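Local coordinates for exopolyphosphatase-related protein (PDB 3LLV), which probably binds NAD(P) through the Rossmann-type TrkA-N domain described here, part of a longer DHH-family protein tentatively assigned to nucleic acid binding, at residues 40-45 and 52-57; 61-66 and 88-93; 79-84 and 106-111. All blocks are in the same frame, centred on the assembly; numbering follows the deposited sequence.

Interaction 1 (40-45 and 52-57)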
# COMPACT_ATOMS: atom_id res chain seq x y z
N GLU A 40 15.29 6.53 -6.23
CA GLU A 40 15.43 5.91 -7.54
C GLU A 40 14.11 5.32 -8.06
O GLU A 40 13.74 5.53 -9.22
CB GLU A 40 16.56 4.87 -7.52
CG GLU A 40 16.77 4.09 -8.82
CD GLU A 40 17.57 4.84 -9.89
OE1 GLU A 40 18.35 4.17 -10.60
OE2 GLU A 40 17.42 6.08 -10.02
N LYS A 41 13.40 4.60 -7.20
CA LYS A 41 12.15 3.99 -7.61
C LYS A 41 11.08 5.04 -7.88
O LYS A 41 10.28 4.88 -8.81
CB LYS A 41 11.67 2.99 -6.55
CG LYS A 41 12.46 1.71 -6.51
CD LYS A 41 11.93 0.78 -5.40
CE LYS A 41 12.77 -0.49 -5.22
NZ LYS A 41 14.16 -0.19 -4.78
N ILE A 42 11.05 6.09 -7.07
CA ILE A 42 10.04 7.15 -7.22
C ILE A 42 10.32 7.95 -8.49
O ILE A 42 9.43 8.17 -9.31
CB ILE A 42 9.96 8.07 -5.96
CG1 ILE A 42 9.24 7.34 -4.80
CG2 ILE A 42 9.26 9.41 -6.28
CD1 ILE A 42 7.82 6.78 -5.15
N GLU A 43 11.57 8.34 -8.67
CA GLU A 43 11.98 9.03 -9.90
C GLU A 43 11.66 8.25 -11.19
O GLU A 43 11.26 8.86 -12.19
CB GLU A 43 13.44 9.49 -9.84
CG GLU A 43 13.66 10.70 -8.90
CD GLU A 43 15.12 11.16 -8.79
OE1 GLU A 43 15.98 10.65 -9.54
OE2 GLU A 43 15.40 12.04 -7.96
N LEU A 44 11.82 6.92 -11.22
CA LEU A 44 11.39 6.15 -12.40
C LEU A 44 9.93 6.16 -12.58
O LEU A 44 9.46 6.23 -13.64
CB LEU A 44 11.82 4.69 -12.39
N LEU A 45 9.17 6.05 -11.50
CA LEU A 45 7.73 6.15 -11.65
C LEU A 45 7.35 7.52 -12.25
O LEU A 45 6.49 7.61 -13.13
CB LEU A 45 7.03 5.90 -10.30
CG LEU A 45 7.05 4.46 -9.78
CD1 LEU A 45 6.55 4.44 -8.34
CD2 LEU A 45 6.19 3.56 -10.65
N ALA A 52 4.16 10.38 -8.09
CA ALA A 52 4.94 9.68 -7.09
C ALA A 52 5.70 10.68 -6.26
O ALA A 52 6.13 11.72 -6.76
CB ALA A 52 5.91 8.69 -7.77
N VAL A 53 5.86 10.38 -4.97
CA VAL A 53 6.58 11.26 -4.07
C VAL A 53 7.54 10.48 -3.14
O VAL A 53 7.21 9.38 -2.67
CB VAL A 53 5.58 12.16 -3.27
CG1 VAL A 53 4.59 11.31 -2.44
CG2 VAL A 53 6.30 13.19 -2.41
N ILE A 54 8.71 11.06 -2.91
CA ILE A 54 9.69 10.56 -1.96
C ILE A 54 9.24 11.00 -0.58
O ILE A 54 9.13 12.19 -0.31
CB ILE A 54 11.11 11.12 -2.23
CG1 ILE A 54 11.67 10.64 -3.58
CG2 ILE A 54 12.09 10.80 -1.07
CD1 ILE A 54 12.72 11.59 -4.18
N ALA A 55 8.96 10.04 0.30
CA ALA A 55 8.56 10.35 1.65
C ALA A 55 8.84 9.15 2.55
O ALA A 55 8.90 8.02 2.08
CB ALA A 55 7.07 10.67 1.70
N ASP A 56 9.04 9.43 3.84
CA ASP A 56 9.13 8.38 4.84
C ASP A 56 7.72 8.07 5.32
O ASP A 56 7.12 8.90 5.97
CB ASP A 56 10.01 8.87 6.00
CG ASP A 56 10.15 7.83 7.11
OD1 ASP A 56 9.43 6.81 7.12
OD2 ASP A 56 11.01 8.05 8.00
N PRO A 57 7.17 6.86 4.99
CA PRO A 57 5.78 6.57 5.32
C PRO A 57 5.52 6.27 6.80
O PRO A 57 4.40 5.90 7.18
CB PRO A 57 5.45 5.36 4.42
CG PRO A 57 6.75 4.64 4.29
CD PRO A 57 7.81 5.75 4.25

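Interaction 2 (61-66 and 88-93)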
# COMPACT_ATOMS: atom_id res chain seq x y z
N SER A 61 3.84 13.69 9.82
CA SER A 61 3.67 14.97 9.14
C SER A 61 3.42 14.80 7.64
O SER A 61 2.75 15.64 7.03
CB SER A 61 4.87 15.89 9.36
OG SER A 61 5.03 16.19 10.73
N PHE A 62 3.96 13.73 7.05
CA PHE A 62 3.65 13.44 5.66
C PHE A 62 2.14 13.23 5.48
O PHE A 62 1.52 13.83 4.59
CB PHE A 62 4.42 12.22 5.13
CG PHE A 62 3.98 11.82 3.75
CD1 PHE A 62 4.29 12.61 2.63
CD2 PHE A 62 3.23 10.69 3.58
CE1 PHE A 62 3.84 12.23 1.36
CE2 PHE A 62 2.81 10.31 2.32
CZ PHE A 62 3.10 11.09 1.21
N TYR A 63 1.55 12.41 6.34
CA TYR A 63 0.11 12.16 6.26
C TYR A 63 -0.72 13.39 6.52
O TYR A 63 -1.75 13.59 5.88
CB TYR A 63 -0.32 11.00 7.18
CG TYR A 63 0.35 9.73 6.74
CD1 TYR A 63 0.15 9.22 5.45
CD2 TYR A 63 1.21 9.06 7.59
CE1 TYR A 63 0.81 8.06 5.03
CE2 TYR A 63 1.86 7.90 7.19
CZ TYR A 63 1.66 7.41 5.91
OH TYR A 63 2.35 6.28 5.53
N ARG A 64 -0.22 14.26 7.39
CA ARG A 64 -0.87 15.54 7.67
C ARG A 64 -0.82 16.52 6.49
O ARG A 64 -1.66 17.44 6.41
CB ARG A 64 -0.29 16.17 8.94
CG ARG A 64 -0.56 15.35 10.18
CD ARG A 64 -0.25 16.10 11.46
NE ARG A 64 -0.52 15.26 12.63
CZ ARG A 64 -1.71 15.02 13.16
NH1 ARG A 64 -2.81 15.59 12.67
NH2 ARG A 64 -1.79 14.23 14.21
N SER A 65 0.14 16.33 5.57
CA SER A 65 0.24 17.18 4.38
C SER A 65 -0.70 16.75 3.25
O SER A 65 -0.93 17.51 2.32
CB SER A 65 1.69 17.24 3.89
OG SER A 65 2.08 16.03 3.25
N LEU A 66 -1.26 15.54 3.35
CA LEU A 66 -2.17 15.03 2.31
C LEU A 66 -3.63 15.31 2.64
O LEU A 66 -4.01 15.42 3.82
CB LEU A 66 -1.99 13.52 2.14
CG LEU A 66 -0.62 12.98 1.69
CD1 LEU A 66 -0.62 11.46 1.83
CD2 LEU A 66 -0.30 13.40 0.25
N LEU A 88 1.48 1.71 9.35
CA LEU A 88 0.05 1.67 9.69
C LEU A 88 -0.20 2.49 10.97
O LEU A 88 -1.19 3.20 11.05
CB LEU A 88 -0.38 0.21 9.90
CG LEU A 88 -1.80 -0.03 10.46
CD1 LEU A 88 -2.86 0.57 9.52
CD2 LEU A 88 -2.05 -1.54 10.66
N LYS A 89 0.68 2.37 11.96
CA LYS A 89 0.49 3.11 13.21
C LYS A 89 0.64 4.62 13.00
O LYS A 89 -0.11 5.38 13.60
CB LYS A 89 1.48 2.60 14.26
CG LYS A 89 1.06 1.23 14.82
CD LYS A 89 2.08 0.65 15.81
CE LYS A 89 1.64 -0.73 16.27
NZ LYS A 89 2.64 -1.41 17.14
N ALA A 90 1.61 5.03 12.18
CA ALA A 90 1.80 6.45 11.81
C ALA A 90 0.54 6.99 11.13
O ALA A 90 0.01 8.06 11.49
CB ALA A 90 3.04 6.65 10.89
N LEU A 91 0.06 6.23 10.14
CA LEU A 91 -1.15 6.58 9.42
C LEU A 91 -2.31 6.74 10.39
O LEU A 91 -2.98 7.76 10.37
CB LEU A 91 -1.48 5.50 8.36
CG LEU A 91 -2.74 5.80 7.55
CD1 LEU A 91 -2.64 7.11 6.75
CD2 LEU A 91 -3.08 4.61 6.61
N ARG A 92 -2.52 5.74 11.24
CA ARG A 92 -3.65 5.74 12.17
C ARG A 92 -3.62 6.84 13.25
O ARG A 92 -4.68 7.22 13.80
CB ARG A 92 -3.81 4.33 12.76
CG ARG A 92 -4.45 3.39 11.78
CD ARG A 92 -5.98 3.58 11.76
NE ARG A 92 -6.58 2.78 10.68
CZ ARG A 92 -6.74 3.18 9.43
NH1 ARG A 92 -6.36 4.39 9.03
NH2 ARG A 92 -7.22 2.35 8.53
N SER A 93 -2.42 7.32 13.55
CA SER A 93 -2.26 8.43 14.49
C SER A 93 -2.82 9.73 13.89
O SER A 93 -3.13 10.66 14.63
CB SER A 93 -0.80 8.62 14.87
OG SER A 93 -0.10 9.30 13.84

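Interaction 3 (79-84 and 106-111)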
# COMPACT_ATOMS: atom_id res chain seq x y z
N SER A 79 7.23 -5.31 1.60
CA SER A 79 7.38 -6.71 1.97
C SER A 79 8.01 -6.90 3.36
O SER A 79 8.39 -8.02 3.74
CB SER A 79 8.19 -7.42 0.88
OG SER A 79 9.51 -6.92 0.89
N ASP A 80 8.11 -5.82 4.14
CA ASP A 80 8.70 -5.87 5.49
C ASP A 80 7.59 -5.66 6.53
O ASP A 80 7.11 -4.53 6.68
CB ASP A 80 9.75 -4.75 5.55
CG ASP A 80 10.50 -4.67 6.89
OD1 ASP A 80 9.96 -5.00 7.96
OD2 ASP A 80 11.67 -4.22 6.85
N ASP A 81 7.17 -6.73 7.21
CA ASP A 81 6.09 -6.65 8.22
C ASP A 81 6.34 -5.59 9.28
O ASP A 81 5.45 -4.80 9.59
CB ASP A 81 5.86 -8.01 8.91
CG ASP A 81 5.18 -9.02 8.01
OD1 ASP A 81 4.69 -8.63 6.93
OD2 ASP A 81 5.10 -10.23 8.39
N GLU A 82 7.55 -5.56 9.83
CA GLU A 82 7.78 -4.63 10.94
C GLU A 82 7.65 -3.18 10.48
O GLU A 82 7.05 -2.35 11.17
CB GLU A 82 9.10 -4.91 11.65
CG GLU A 82 9.05 -6.23 12.49
CD GLU A 82 7.81 -6.32 13.41
OE1 GLU A 82 7.54 -5.35 14.17
OE2 GLU A 82 7.11 -7.36 13.38
N PHE A 83 8.13 -2.91 9.27
CA PHE A 83 8.01 -1.59 8.67
C PHE A 83 6.57 -1.23 8.37
O PHE A 83 6.12 -0.11 8.66
CB PHE A 83 8.89 -1.45 7.42
CG PHE A 83 9.16 -0.03 7.02
CD1 PHE A 83 9.71 0.88 7.94
CD2 PHE A 83 8.89 0.41 5.73
CE1 PHE A 83 9.96 2.19 7.57
CE2 PHE A 83 9.15 1.74 5.35
CZ PHE A 83 9.68 2.62 6.27
N ASN A 84 5.81 -2.19 7.83
CA ASN A 84 4.41 -1.96 7.51
C ASN A 84 3.58 -1.64 8.77
O ASN A 84 2.66 -0.85 8.72
CB ASN A 84 3.81 -3.18 6.79
CG ASN A 84 4.26 -3.29 5.34
OD1 ASN A 84 5.06 -2.48 4.86
ND2 ASN A 84 3.76 -4.30 4.65
N PRO A 106 1.69 -15.10 8.89
CA PRO A 106 0.33 -15.27 9.40
C PRO A 106 0.16 -14.99 10.89
O PRO A 106 -0.89 -14.52 11.30
CB PRO A 106 0.02 -16.74 9.11
CG PRO A 106 0.85 -17.10 7.95
CD PRO A 106 2.05 -16.16 7.92
N LYS A 107 1.16 -15.30 11.72
CA LYS A 107 1.04 -15.03 13.16
C LYS A 107 0.81 -13.55 13.48
O LYS A 107 0.31 -13.21 14.56
CB LYS A 107 2.26 -15.57 13.93
CG LYS A 107 3.54 -14.75 13.69
CD LYS A 107 4.72 -15.42 14.41
CE LYS A 107 6.03 -14.70 14.14
NZ LYS A 107 7.07 -15.11 15.12
N LYS A 108 1.17 -12.68 12.54
CA LYS A 108 1.10 -11.23 12.73
C LYS A 108 -0.21 -10.60 12.29
O LYS A 108 -0.41 -9.41 12.50
CB LYS A 108 2.30 -10.53 12.05
CG LYS A 108 3.65 -10.97 12.64
CD LYS A 108 4.83 -10.20 12.09
CE LYS A 108 6.12 -10.73 12.74
NZ LYS A 108 7.36 -10.02 12.33
N LYS A 109 -1.13 -11.39 11.73
CA LYS A 109 -2.37 -10.82 11.19
C LYS A 109 -3.13 -10.03 12.27
O LYS A 109 -3.56 -8.90 12.04
CB LYS A 109 -3.25 -11.90 10.53
CG LYS A 109 -4.51 -11.36 9.86
CD LYS A 109 -5.33 -12.48 9.23
CE LYS A 109 -6.76 -12.03 8.90
NZ LYS A 109 -7.62 -13.13 8.37
N GLU A 110 -3.27 -10.64 13.44
CA GLU A 110 -4.07 -10.06 14.52
C GLU A 110 -3.55 -8.70 14.97
O GLU A 110 -4.33 -7.76 15.13
CB GLU A 110 -4.19 -11.01 15.71
CG GLU A 110 -5.08 -10.47 16.85
CD GLU A 110 -6.52 -10.16 16.41
OE1 GLU A 110 -6.98 -10.69 15.37
OE2 GLU A 110 -7.21 -9.39 17.12
N GLU A 111 -2.23 -8.60 15.15
CA GLU A 111 -1.65 -7.32 15.55
C GLU A 111 -1.86 -6.21 14.51
O GLU A 111 -2.03 -5.05 14.88
CB GLU A 111 -0.18 -7.44 15.96
CG GLU A 111 0.79 -7.61 14.82
CD GLU A 111 2.25 -7.68 15.29
OE1 GLU A 111 3.12 -7.94 14.44
OE2 GLU A 111 2.53 -7.47 16.49
O HOH W 1 7.46 -10.86 9.71

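Interaction 1 (40-45 and 52-57)
Ile42 carries this contact, laying its whole branched side chain against the side chains of Ala52 and Ile54 and the Val53 carbonyl between them. Its CG2 does most of the touching: the methyl sits 3.7 Å from Ala52 CB and 3.8 Å from Ile54 CG1, bridging two residues that lie two apart on the strand. The other branch lies over the peptide between them, with both CG1 and CD1 of Ile42 3.6 Å from Val53 O. CD1 also returns to the alanine, 3.8 Å from Ala52 CB. A first torsion of -75° sets this up, turning CG2 away from the backbone N and leaving CG1 opposite the carbonyl carbon, which sets the two branches side by side over the Val53 carbonyl. One turn further on, Leu45 adds a smaller touch through its CB, 3.9 Å from Ala52 CB, so the alanine methyl is held by two helix residues. A glycine in place of Ile42 would probably open a gap over the Val53 peptide and leave the Ala52 and Ile54 side chains without their main apolar partner.

With only a methyl at Ala52 in the way, the two axes approach to 7.5 Å and run nearly antiparallel, at 156°. This is the return half of a beta-alpha-beta unit of the Rossmann fold. Helix 39-47 packs on strand 51-54, the edge strand of this chain's sheet, and also on strand 32-36, where Ile42 reaches Asp36 and Leu45 reaches Ala34. Val53 points away from this helix and meets Phe62 of helix 60-65.

Interaction 2 (61-66 and 88-93)
Right beside Tyr63, whose ring lies against Leu91, the carbonyl oxygen of Phe62 is gripped twice by Ser65. The hydroxyl reaches Phe62 O from Ser65 OG at 2.6 Å, tilted 16° from the carbonyl plane, and the backbone of the same serine donates from Ser65 N to Phe62 O at 3.0 Å. Both bonds reach back three residues, close to the tyrosine.

Across the contact, Leu91 places its CD1 methyl over one face of the Tyr63 ring, 4.0 Å from the ring centroid and 19° off the ring normal. This is a CH-pi contact, with Tyr63 CD1 the ring atom nearest the methyl. Leu91 reaches it because CG stands anti to the backbone N (chi1 -179°), and its side chain crosses the tyrosine at about a right angle. The opposite face of the ring is met by CD2 of Phe62, while Ala90 comes at the edge, its CB 4.1 Å from Tyr63 CE2. The phenol hydroxyl goes elsewhere, bonding to Pro57 O, which ties down the far end of the ring; Ile87, Val94 and Ile12 pack round it. Toward the surface Arg64 stretches out beside the end of residues 88-93, but its NH2 is a long 3.8 Å from Ser93 O.

The helix axes pass 9.2 Å apart. With CH-pi and apolar contacts joining them, the attraction between these helices is probably mainly dispersive, a buried ring held between apolar groups, while the Phe62 carbonyl is answered within its own segment and the Tyr63 hydroxyl by Pro57 O.

Interaction 3 (79-84 and 106-111)
Lys108 reaches across to Glu82 and Asp81 at the start of helix 81-94, joining two consecutive strand-to-helix connections of the Rossmann fold. The helix opens with an N-cap: Asp80 OD1 accepts from Phe83 N at 3.1 Å, an almost straight bond (166°) that meets the carboxylate from above its plane.

Lys108 NZ donates to Glu82 OE2 at 2.9 Å, a salt bridge that uses the anti lone pair, the one away from the other carboxylate oxygen. The lysine arrives fully extended beyond CG, whereas the glutamate is bent at chi2 (-49°), and the two chains cross at about a right angle. Glu111, one turn along on the other segment, lies close to the same acid, its OE1 4.2 Å from Glu82 OE2. Lys108 probably eases the repulsion between this like-charged pair. Asp81 is also near the ammonium, but at 4.5 Å between Asp81 OD2 and Lys108 NZ it is too far for a salt bridge.

Van der Waals contact of the aliphatic chain is slight. The lysine methylenes lie beside the aspartate, with Lys108 CD 3.7 Å from Asp81 OD2 and 4.0 Å from Asp81 CB, and the lysine side chain also touches Val103 of strand 99-103.

Hydrogen bonds to the backbone fix the aspartate. Asp81 OD1 takes the N-H of Ser104 and OD2 that of Ser105, so its carboxylate holds the turn following strand 99-103 against the first turn of helix 81-94.

Water completes the link between acid and base: a single molecule donates to Asp81 OD2 at 2.8 Å and accepts from Lys108 NZ, also at 2.8 Å.

Overall arrangement
The three contacts follow the chain through one Rossmann-type TrkA-N domain. Interaction 1 closes before the others open, whereas interactions 2 and 3 alternate their segments and share helix 81-94, its later part in one and its first turn in the other. Their centres lie about 18 Å apart; interaction 1 is about 17 Å from interaction 2 and about 23 Å from interaction 3. Residues 52-57 still reach both: Ala55 packs on Phe62, and Pro57 touches Phe83. Together the contacts run from edge strand 51-54, by way of helices 60-65 and 81-94, to helix 109-114, joining both halves of the parallel sheet.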